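Local coordinates for protein pyruvate kinase (Cryptosporidium parvum, PDB 4DRS) that probably catalyses the last step of glycolysis, transferring the phosphate of phosphoenolpyruvate to ADP to yield pyruvate and ATP, at residues G363-G368 against D373-M378. Sequence-based numbering, arbitrary orientation.
Sequences GETANG and DAVNVM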
loop_
_atom_site.group_PDB
_atom_site.type_symbol
_atom_site.label_atom_id
_atom_site.label_comp_id
_atom_site.label_asym_id
_atom_site.label_seq_id
_atom_site.Cartn_x
_atom_site.Cartn_y
_atom_site.Cartn_z
ATOM N N GLY A 363 -0.042 -43.478 -0.352
ATOM C CA GLY A 363 0.491 -44.771 0.081
ATOM C C GLY A 363 1.167 -44.761 1.442
ATOM O O GLY A 363 1.668 -45.791 1.898
ATOM N N GLU A 364 1.183 -43.597 2.087
ATOM C CA GLU A 364 1.759 -43.440 3.422
ATOM C C GLU A 364 0.865 -44.100 4.464
ATOM O O GLU A 364 1.353 -44.683 5.437
ATOM C CB GLU A 364 1.939 -41.956 3.756
ATOM C CG GLU A 364 2.912 -41.212 2.852
ATOM C CD GLU A 364 2.274 -40.624 1.600
ATOM O OE1 GLU A 364 1.257 -41.163 1.110
ATOM O OE2 GLU A 364 2.799 -39.612 1.090
ATOM N N THR A 365 -0.444 -44.003 4.242
ATOM C CA THR A 365 -1.444 -44.612 5.117
ATOM C C THR A 365 -2.032 -45.896 4.517
ATOM O O THR A 365 -2.208 -46.889 5.227
ATOM C CB THR A 365 -2.579 -43.624 5.464
ATOM O OG1 THR A 365 -3.039 -42.972 4.273
ATOM C CG2 THR A 365 -2.089 -42.577 6.449
ATOM N N ALA A 366 -2.317 -45.865 3.212
ATOM C CA ALA A 366 -2.944 -46.985 2.503
ATOM C C ALA A 366 -2.178 -48.304 2.645
ATOM O O ALA A 366 -2.741 -49.309 3.081
ATOM C CB ALA A 366 -3.147 -46.640 1.033
ATOM N N ASN A 367 -0.899 -48.295 2.280
ATOM C CA ASN A 367 -0.066 -49.495 2.377
ATOM C C ASN A 367 1.356 -49.224 2.886
ATOM O O ASN A 367 2.299 -49.944 2.545
ATOM C CB ASN A 367 -0.061 -50.278 1.053
ATOM C CG ASN A 367 0.012 -49.376 -0.165
ATOM O OD1 ASN A 367 0.993 -48.661 -0.369
ATOM N ND2 ASN A 367 -1.030 -49.412 -0.988
ATOM N N GLY A 368 1.488 -48.189 3.714
ATOM C CA GLY A 368 2.766 -47.831 4.325
ATOM C C GLY A 368 3.039 -48.591 5.611
ATOM O O GLY A 368 2.121 -49.132 6.232
ATOM N N ASP A 373 2.386 -42.313 12.101
ATOM C CA ASP A 373 3.479 -41.342 12.173
ATOM C C ASP A 373 3.349 -40.236 11.121
ATOM O O ASP A 373 3.517 -39.056 11.434
ATOM C CB ASP A 373 4.834 -42.046 12.033
ATOM C CG ASP A 373 5.190 -42.887 13.250
ATOM O OD1 ASP A 373 5.008 -42.405 14.392
ATOM O OD2 ASP A 373 5.665 -44.031 13.063
ATOM N N ALA A 374 3.036 -40.630 9.887
ATOM C CA ALA A 374 2.921 -39.701 8.761
ATOM C C ALA A 374 1.859 -38.619 8.972
ATOM O O ALA A 374 2.153 -37.426 8.853
ATOM C CB ALA A 374 2.668 -40.462 7.465
ATOM N N VAL A 375 0.636 -39.042 9.294
ATOM C CA VAL A 375 -0.471 -38.123 9.551
ATOM C C VAL A 375 -0.095 -37.107 10.623
ATOM O O VAL A 375 -0.314 -35.905 10.457
ATOM C CB VAL A 375 -1.746 -38.870 9.997
ATOM C CG1 VAL A 375 -2.914 -37.907 10.150
ATOM C CG2 VAL A 375 -2.101 -39.958 9.005
ATOM N N ASN A 376 0.474 -37.605 11.714
ATOM C CA ASN A 376 0.845 -36.778 12.847
ATOM C C ASN A 376 1.890 -35.724 12.474
ATOM O O ASN A 376 1.762 -34.553 12.833
ATOM C CB ASN A 376 1.330 -37.658 13.999
ATOM C CG ASN A 376 1.432 -36.899 15.300
ATOM O OD1 ASN A 376 2.457 -36.285 15.594
ATOM N ND2 ASN A 376 0.364 -36.933 16.088
ATOM N N VAL A 377 2.911 -36.157 11.741
ATOM C CA VAL A 377 3.916 -35.265 11.170
ATOM C C VAL A 377 3.271 -34.211 10.249
ATOM O O VAL A 377 3.491 -33.007 10.424
ATOM C CB VAL A 377 5.004 -36.083 10.426
ATOM C CG1 VAL A 377 5.774 -35.232 9.422
ATOM C CG2 VAL A 377 5.952 -36.732 11.428
ATOM N N MET A 378 2.462 -34.674 9.298
ATOM C CA MET A 378 1.799 -33.794 8.336
ATOM C C MET A 378 0.950 -32.739 9.046
ATOM O O MET A 378 0.969 -31.563 8.674
ATOM C CB MET A 378 0.950 -34.609 7.348
ATOM C CG MET A 378 0.563 -33.846 6.085
ATOM S SD MET A 378 0.061 -34.867 4.675
ATOM C CE MET A 378 -1.611 -35.310 5.139
#
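The carboxylate of Glu364 is gripped by two backbone N-H groups: OE2 accepts a hydrogen bond from Leu331 N, and OE1 a weak one from Ser362 N. Its chain reaches them by a bend at chi2 (88°), which turns the acid back from helix 371-386, with OE2 6.4 Å from Ala374 CB. What Glu364 offers that helix is instead its first methylene, CB; the methyl of Ala374 points almost straight at the flank of this methylene, CB to CB 4.1 Å. The two backbones come nearest at this same pair, with 6.6 Å between Glu364 CA and Ala374 CA.

Beside it, two branched side chains cross at about a right angle, and Thr365 CG2 lies 3.7 Å from Val375 CG2. In Thr365 a chi1 of 47° sends the hydroxyl between the backbone N and the carbonyl carbon and lays the methyl beside the N; the hydroxyl and the methyl then serve different partners. Thr365 OG1, 5.7 Å from Val375 CG2, is hydrogen-bonded to Thr51 O at the end of strand 47-51, while CG2 packs. Leu65 of helix 59-68 and Cys50 touch both Thr365 and Val375, extending the apolar layer around the two methyls.

In the TIM barrel, the contact joins two successive helices after the eighth strand, 358-361: the short, weakly bonded helix 363-366 sits against the beginning of the longer helix 371-386, whose Ala374 and Val375 also rest on Leu361. The side chain of Thr365 is about 8 Å from that of Arg74, which binds ADP in this protein, though this chain holds none. Chemically, the interface is purely apolar, four buried side chains meeting through carbon, while the polar ends of Glu364 and Thr365 tie the short helix to neighbouring backbone of the barrel.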